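Local atomic coordinates of glycoside transferase (Listeria monocytogenes, PDB entry 6R2M), a protein that probably hydrolyses exopolysaccharide outside the cell as a glycoside hydrolase. Residues 181-192 with 212-223. Residues are numbered along the deposited sequence; the frame is centred on the assembly and turned at random.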
ATOM      1  N   ILE A 181       6.580   1.075  15.719  1.00  6.48           N
ATOM      2  CA  ILE A 181       7.525   1.412  14.656  1.00  7.53           C
ATOM      3  C   ILE A 181       8.707   2.227  15.177  1.00  9.82           C
ATOM      4  O   ILE A 181       9.770   2.253  14.541  1.00  8.64           O
ATOM      5  CB  ILE A 181       6.779   2.126  13.508  1.00  7.70           C
ATOM      6  CG1 ILE A 181       7.601   2.133  12.212  1.00  9.88           C
ATOM      7  CG2 ILE A 181       6.377   3.540  13.905  1.00  9.82           C
ATOM      8  CD1 ILE A 181       7.840   0.747  11.611  1.00  9.06           C
ATOM      9  N   GLN A 182       8.568   2.870  16.333  1.00  7.71           N
ATOM     10  CA  GLN A 182       9.703   3.566  16.931  1.00  8.31           C
ATOM     11  C   GLN A 182      10.717   2.614  17.544  1.00  9.65           C
ATOM     12  O   GLN A 182      11.886   2.997  17.681  1.00 12.69           O
ATOM     13  CB  GLN A 182       9.231   4.529  18.016  1.00 11.29           C
ATOM     14  CG  GLN A 182       8.552   5.768  17.481  1.00 11.42           C
ATOM     15  CD  GLN A 182       7.803   6.534  18.568  1.00 13.39           C
ATOM     16  OE1 GLN A 182       7.698   6.072  19.700  1.00 13.41           O
ATOM     17  NE2 GLN A 182       7.273   7.701  18.218  1.00 16.37           N
ATOM     18  N   THR A 183      10.309   1.404  17.909  1.00  7.35           N
ATOM     19  CA  THR A 183      11.156   0.523  18.708  1.00  9.49           C
ATOM     20  C   THR A 183      11.507  -0.793  18.021  1.00 11.86           C
ATOM     21  O   THR A 183      12.282  -1.579  18.584  1.00 11.37           O
ATOM     22  CB  THR A 183      10.497   0.245  20.066  1.00  8.78           C
ATOM     23  OG1 THR A 183       9.200  -0.348  19.892  1.00 11.12           O
ATOM     24  CG2 THR A 183      10.319   1.548  20.832  1.00 12.18           C
ATOM     25  N   VAL A 184      10.981  -1.050  16.821  1.00  8.67           N
ATOM     26  CA  VAL A 184      11.306  -2.281  16.107  1.00  8.97           C
ATOM     27  C   VAL A 184      12.772  -2.257  15.679  1.00  7.52           C
ATOM     28  O   VAL A 184      13.357  -1.191  15.423  1.00  9.96           O
ATOM     29  CB  VAL A 184      10.367  -2.458  14.895  1.00  8.81           C
ATOM     30  CG1 VAL A 184      10.624  -1.383  13.850  1.00  9.22           C
ATOM     31  CG2 VAL A 184      10.507  -3.842  14.280  1.00  8.83           C
ATOM     32  N   ASN A 185      13.378  -3.448  15.628  1.00  7.72           N
ATOM     33  CA  ASN A 185      14.730  -3.653  15.133  1.00 13.40           C
ATOM     34  C   ASN A 185      14.701  -4.521  13.884  1.00  8.64           C
ATOM     35  O   ASN A 185      13.772  -5.302  13.664  1.00  9.07           O
ATOM     36  CB  ASN A 185      15.617  -4.334  16.189  1.00 12.35           C
ATOM     37  CG  ASN A 185      15.851  -3.456  17.385  1.00 15.19           C
ATOM     38  OD1 ASN A 185      16.040  -2.248  17.243  1.00 15.02           O
ATOM     39  ND2 ASN A 185      15.812  -4.042  18.569  1.00 20.00           N
ATOM     40  N   ALA A 186      15.735  -4.367  13.061  1.00  8.51           N
ATOM     41  CA  ALA A 186      15.999  -5.264  11.942  1.00  7.61           C
ATOM     42  C   ALA A 186      17.359  -5.926  12.144  1.00  9.60           C
ATOM     43  O   ALA A 186      18.306  -5.281  12.596  1.00  9.68           O
ATOM     44  CB  ALA A 186      15.965  -4.503  10.613  1.00  8.54           C
ATOM     45  N   ASP A 187      17.458  -7.225  11.828  1.00  9.15           N
ATOM     46  CA  ASP A 187      18.726  -7.910  12.106  1.00 10.27           C
ATOM     47  C   ASP A 187      19.051  -9.059  11.150  1.00 11.83           C
ATOM     48  O   ASP A 187      19.319 -10.184  11.599  1.00 13.89           O
ATOM     49  CB  ASP A 187      18.721  -8.425  13.547  1.00 11.48           C
ATOM     50  CG  ASP A 187      20.116  -8.761  14.057  1.00 25.74           C
ATOM     51  OD1 ASP A 187      21.097  -8.156  13.574  1.00 25.13           O
ATOM     52  OD2 ASP A 187      20.226  -9.650  14.935  1.00 26.40           O
ATOM     53  N   PRO A 188      19.094  -8.820   9.830  1.00  8.52           N
ATOM     54  CA  PRO A 188      18.917  -7.535   9.141  1.00  8.35           C
ATOM     55  C   PRO A 188      17.473  -7.281   8.700  1.00  9.46           C
ATOM     56  O   PRO A 188      17.214  -6.241   8.099  1.00  9.58           O
ATOM     57  CB  PRO A 188      19.842  -7.677   7.928  1.00  7.60           C
ATOM     58  CG  PRO A 188      19.699  -9.130   7.579  1.00 11.06           C
ATOM     59  CD  PRO A 188      19.491  -9.881   8.885  1.00 10.37           C
ATOM     60  N   PHE A 189      16.561  -8.209   8.995  1.00  5.81           N
ATOM     61  CA  PHE A 189      15.159  -8.066   8.639  1.00  7.23           C
ATOM     62  C   PHE A 189      14.339  -7.649   9.848  1.00  6.96           C
ATOM     63  O   PHE A 189      14.649  -8.006  10.986  1.00  7.46           O
ATOM     64  CB  PHE A 189      14.605  -9.372   8.075  1.00  7.35           C
ATOM     65  CG  PHE A 189      15.416  -9.922   6.946  1.00  7.19           C
ATOM     66  CD1 PHE A 189      15.394  -9.308   5.695  1.00  7.99           C
ATOM     67  CD2 PHE A 189      16.193 -11.062   7.127  1.00  9.34           C
ATOM     68  CE1 PHE A 189      16.146  -9.817   4.641  1.00  9.99           C
ATOM     69  CE2 PHE A 189      16.943 -11.578   6.072  1.00 12.65           C
ATOM     70  CZ  PHE A 189      16.911 -10.949   4.832  1.00 10.15           C
ATOM     71  N   PHE A 190      13.277  -6.897   9.578  1.00  7.05           N
ATOM     72  CA  PHE A 190      12.378  -6.452  10.633  1.00  7.60           C
ATOM     73  C   PHE A 190      11.538  -7.616  11.141  1.00  7.73           C
ATOM     74  O   PHE A 190      11.070  -8.449  10.355  1.00  8.64           O
ATOM     75  CB  PHE A 190      11.425  -5.382  10.113  1.00  6.78           C
ATOM     76  CG  PHE A 190      12.078  -4.081   9.778  1.00  6.49           C
ATOM     77  CD1 PHE A 190      12.286  -3.123  10.752  1.00  8.34           C
ATOM     78  CD2 PHE A 190      12.433  -3.782   8.459  1.00  7.44           C
ATOM     79  CE1 PHE A 190      12.859  -1.906  10.432  1.00  6.25           C
ATOM     80  CE2 PHE A 190      13.016  -2.566   8.137  1.00  7.17           C
ATOM     81  CZ  PHE A 190      13.223  -1.631   9.115  1.00  6.95           C
ATOM     82  N   THR A 191      11.316  -7.643  12.459  1.00  7.57           N
ATOM     83  CA  THR A 191      10.230  -8.439  13.022  1.00  9.41           C
ATOM     84  C   THR A 191       8.913  -7.816  12.595  1.00  9.46           C
ATOM     85  O   THR A 191       8.643  -6.658  12.930  1.00  9.69           O
ATOM     86  CB  THR A 191      10.300  -8.452  14.544  1.00  9.23           C
ATOM     87  OG1 THR A 191      10.460  -7.107  15.000  1.00  8.24           O
ATOM     88  CG2 THR A 191      11.446  -9.301  15.036  1.00 11.68           C
ATOM     89  N   GLU A 192       8.091  -8.569  11.874  1.00  8.01           N
ATOM     90  CA  GLU A 192       6.935  -7.959  11.233  1.00  6.10           C
ATOM     91  C   GLU A 192       5.742  -7.787  12.154  1.00 10.11           C
ATOM     92  O   GLU A 192       4.849  -6.993  11.832  1.00 10.05           O
ATOM     93  CB  GLU A 192       6.487  -8.801  10.037  1.00  8.84           C
ATOM     94  CG  GLU A 192       7.555  -8.949   8.966  1.00 11.05           C
ATOM     95  CD  GLU A 192       8.337 -10.250   9.079  1.00 12.31           C
ATOM     96  OE1 GLU A 192       8.451 -10.795  10.198  1.00 12.08           O
ATOM     97  OE2 GLU A 192       8.831 -10.740   8.035  1.00 12.30           O
ATOM     98  N   GLN A 212       8.689  -6.236   4.127  1.00  5.82           N
ATOM     99  CA  GLN A 212       9.881  -5.605   4.681  1.00  5.61           C
ATOM    100  C   GLN A 212      10.054  -4.182   4.157  1.00  6.86           C
ATOM    101  O   GLN A 212      10.413  -3.284   4.923  1.00  6.28           O
ATOM    102  CB  GLN A 212      11.117  -6.444   4.375  1.00  7.66           C
ATOM    103  CG  GLN A 212      11.147  -7.812   5.077  1.00  6.62           C
ATOM    104  CD  GLN A 212      11.465  -7.694   6.563  1.00  7.00           C
ATOM    105  OE1 GLN A 212      12.314  -6.899   6.944  1.00  7.42           O
ATOM    106  NE2 GLN A 212      10.787  -8.485   7.399  1.00  7.82           N
ATOM    107  N   MET A 213       9.809  -3.950   2.856  1.00  6.13           N
ATOM    108  CA  MET A 213       9.981  -2.598   2.327  1.00  6.08           C
ATOM    109  C   MET A 213       8.949  -1.652   2.923  1.00  5.91           C
ATOM    110  O   MET A 213       9.257  -0.492   3.218  1.00  7.32           O
ATOM    111  CB  MET A 213       9.865  -2.583   0.795  1.00  7.14           C
ATOM    112  CG  MET A 213      11.066  -3.149   0.044  1.00  9.14           C
ATOM    113  SD  MET A 213      12.659  -2.493   0.565  1.00  8.16           S
ATOM    114  CE  MET A 213      12.356  -0.720   0.468  1.00  8.17           C
ATOM    115  N   LEU A 214       7.718  -2.128   3.114  1.00  6.41           N
ATOM    116  CA  LEU A 214       6.706  -1.253   3.701  1.00  5.70           C
ATOM    117  C   LEU A 214       7.077  -0.877   5.136  1.00  6.33           C
ATOM    118  O   LEU A 214       6.878   0.269   5.551  1.00  7.74           O
ATOM    119  CB  LEU A 214       5.335  -1.923   3.644  1.00  5.67           C
ATOM    120  CG  LEU A 214       4.765  -1.996   2.217  1.00  5.43           C
ATOM    121  CD1 LEU A 214       3.557  -2.908   2.187  1.00 10.63           C
ATOM    122  CD2 LEU A 214       4.402  -0.587   1.727  1.00 11.49           C
ATOM    123  N   ILE A 215       7.631  -1.819   5.905  1.00  5.44           N
ATOM    124  CA  ILE A 215       8.070  -1.503   7.265  1.00  5.97           C
ATOM    125  C   ILE A 215       9.207  -0.498   7.228  1.00  6.00           C
ATOM    126  O   ILE A 215       9.244   0.459   8.012  1.00  7.62           O
ATOM    127  CB  ILE A 215       8.490  -2.782   8.016  1.00  7.67           C
ATOM    128  CG1 ILE A 215       7.314  -3.745   8.106  1.00  7.03           C
ATOM    129  CG2 ILE A 215       9.049  -2.433   9.428  1.00  7.34           C
ATOM    130  CD1 ILE A 215       7.717  -5.142   8.501  1.00  7.56           C
ATOM    131  N   ALA A 216      10.157  -0.698   6.318  1.00  5.13           N
ATOM    132  CA  ALA A 216      11.295   0.205   6.240  1.00  6.44           C
ATOM    133  C   ALA A 216      10.852   1.620   5.922  1.00  7.99           C
ATOM    134  O   ALA A 216      11.413   2.588   6.450  1.00  6.49           O
ATOM    135  CB  ALA A 216      12.281  -0.274   5.177  1.00  5.31           C
ATOM    136  N   MET A 217       9.867   1.762   5.028  1.00  5.71           N
ATOM    137  CA  MET A 217       9.382   3.096   4.703  1.00  5.22           C
ATOM    138  C   MET A 217       8.636   3.725   5.878  1.00  8.31           C
ATOM    139  O   MET A 217       8.796   4.918   6.149  1.00  8.69           O
ATOM    140  CB  MET A 217       8.511   3.039   3.451  1.00  7.59           C
ATOM    141  CG  MET A 217       9.400   3.051   2.219  1.00 13.58           C
ATOM    142  SD  MET A 217       8.530   3.213   0.669  1.00 25.63           S
ATOM    143  CE  MET A 217       7.712   1.683   0.732  1.00  9.09           C
ATOM    144  N   ALA A 218       7.825   2.942   6.593  1.00  6.65           N
ATOM    145  CA  ALA A 218       7.164   3.470   7.782  1.00  9.92           C
ATOM    146  C   ALA A 218       8.186   3.846   8.845  1.00  9.58           C
ATOM    147  O   ALA A 218       8.022   4.843   9.552  1.00  8.79           O
ATOM    148  CB  ALA A 218       6.178   2.443   8.334  1.00  7.62           C
ATOM    149  N   TYR A 219       9.231   3.034   8.986  1.00  7.54           N
ATOM    150  CA  TYR A 219      10.295   3.341   9.930  1.00  7.28           C
ATOM    151  C   TYR A 219      10.904   4.704   9.638  1.00  7.78           C
ATOM    152  O   TYR A 219      11.084   5.528  10.543  1.00  7.40           O
ATOM    153  CB  TYR A 219      11.363   2.252   9.867  1.00  5.37           C
ATOM    154  CG  TYR A 219      12.381   2.339  10.956  1.00  8.13           C
ATOM    155  CD1 TYR A 219      13.503   3.151  10.823  1.00  8.62           C
ATOM    156  CD2 TYR A 219      12.241   1.595  12.115  1.00  8.92           C
ATOM    157  CE1 TYR A 219      14.451   3.212  11.815  1.00  6.38           C
ATOM    158  CE2 TYR A 219      13.174   1.653  13.119  1.00 10.83           C
ATOM    159  CZ  TYR A 219      14.274   2.468  12.964  1.00 10.03           C
ATOM    160  OH  TYR A 219      15.202   2.510  13.969  1.00 11.34           O
ATOM    161  N   PHE A 220      11.269   4.940   8.381  1.00  7.04           N
ATOM    162  CA  PHE A 220      11.854   6.225   8.021  1.00  8.99           C
ATOM    163  C   PHE A 220      10.855   7.352   8.216  1.00  8.43           C
ATOM    164  O   PHE A 220      11.205   8.430   8.714  1.00 11.45           O
ATOM    165  CB  PHE A 220      12.332   6.208   6.576  1.00  8.99           C
ATOM    166  CG  PHE A 220      12.953   7.500   6.147  1.00  9.08           C
ATOM    167  CD1 PHE A 220      12.260   8.376   5.328  1.00 11.64           C
ATOM    168  CD2 PHE A 220      14.227   7.843   6.572  1.00 11.22           C
ATOM    169  CE1 PHE A 220      12.830   9.585   4.939  1.00 13.54           C
ATOM    170  CE2 PHE A 220      14.799   9.041   6.176  1.00 14.78           C
ATOM    171  CZ  PHE A 220      14.100   9.908   5.358  1.00 15.65           C
ATOM    172  N   ASP A 221       9.602   7.118   7.828  1.00  7.11           N
ATOM    173  CA  ASP A 221       8.578   8.156   7.936  1.00  9.74           C
ATOM    174  C   ASP A 221       8.385   8.613   9.375  1.00  9.83           C
ATOM    175  O   ASP A 221       8.196   9.811   9.630  1.00 11.61           O
ATOM    176  CB  ASP A 221       7.255   7.649   7.377  1.00 10.32           C
ATOM    177  CG  ASP A 221       7.246   7.587   5.868  1.00 14.69           C
ATOM    178  OD1 ASP A 221       8.149   8.177   5.239  1.00 16.15           O
ATOM    179  OD2 ASP A 221       6.322   6.958   5.315  1.00 17.19           O
ATOM    180  N   GLU A 222       8.399   7.678  10.327  1.00  8.32           N
ATOM    181  CA  GLU A 222       8.147   8.020  11.720  1.00  8.19           C
ATOM    182  C   GLU A 222       9.413   8.495  12.417  1.00 10.89           C
ATOM    183  O   GLU A 222       9.378   9.478  13.165  1.00 12.06           O
ATOM    184  CB  GLU A 222       7.560   6.813  12.463  1.00 12.86           C
ATOM    185  CG  GLU A 222       7.538   6.964  14.002  1.00 11.59           C
ATOM    186  CD  GLU A 222       6.739   8.168  14.461  1.00 13.37           C
ATOM    187  OE1 GLU A 222       5.855   8.621  13.714  1.00 15.88           O
ATOM    188  OE2 GLU A 222       7.011   8.672  15.576  1.00 14.64           O
ATOM    189  N   ASN A 223      10.530   7.797  12.203  1.00  9.79           N
ATOM    190  CA  ASN A 223      11.727   8.025  12.999  1.00 10.15           C
ATOM    191  C   ASN A 223      12.698   9.022  12.380  1.00 12.87           C
ATOM    192  O   ASN A 223      13.575   9.525  13.100  1.00 13.29           O
ATOM    193  CB  ASN A 223      12.439   6.689  13.251  1.00  7.89           C
ATOM    194  CG  ASN A 223      11.587   5.740  14.057  1.00 12.10           C
ATOM    195  OD1 ASN A 223      11.013   6.135  15.076  1.00 13.57           O
ATOM    196  ND2 ASN A 223      11.490   4.490  13.617  1.00 13.31           N
TER
HETATM  197  O   HOH W   1      12.545   5.619  17.791  1.00 29.29           O
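Phe190, Ile181 and the amide of Gln212 carry a buried helix-loop contact in this mainly helical glycoside hydrolase: the end of helix 179-183 with Val184 and, after a loop excursion, residues 189-192 lie against one side of helix 209-223. Ile181 is a knob in a hole formed by Ile215, Ala218, Tyr219 and Glu222. With CG1 anti to its backbone N (chi1 -163°), Ile181 brings CD1 to 4.0 Å from Ala218 CB, while its CG2 rests on Glu222 CG.

The Phe190 ring is sandwiched: Ala186 CB sits over its centre on one face, and on the opposite face Ile215 CG2 makes a CH-pi contact 3.6 Å from the centroid. The ring of Phe230, from helix 228-241, also meets it.

Gln212, bent at chi2, reads the backbone of Phe190 twice. Gln212 OE1 accepts from Phe190 N at 2.8 Å, in the carbonyl plane on a lone pair, and Gln212 NE2 gives a nearly straight bond (172°) to Phe190 O; a flip would set like against like, which should fix the amide. NE2 also reaches Glu192 OE2 weakly; Glu192 OE1 is held by Ala202 N.

Gln182 NE2 donates to Glu222 OE2 (2.8 Å) on the anti side, 33° out of the carboxylate plane. A water bridges Gln182 O and Asn223 OD1, and Asn223 ND2, over the centre of the Tyr219 ring, donates to Ile181 O at 3.0 Å.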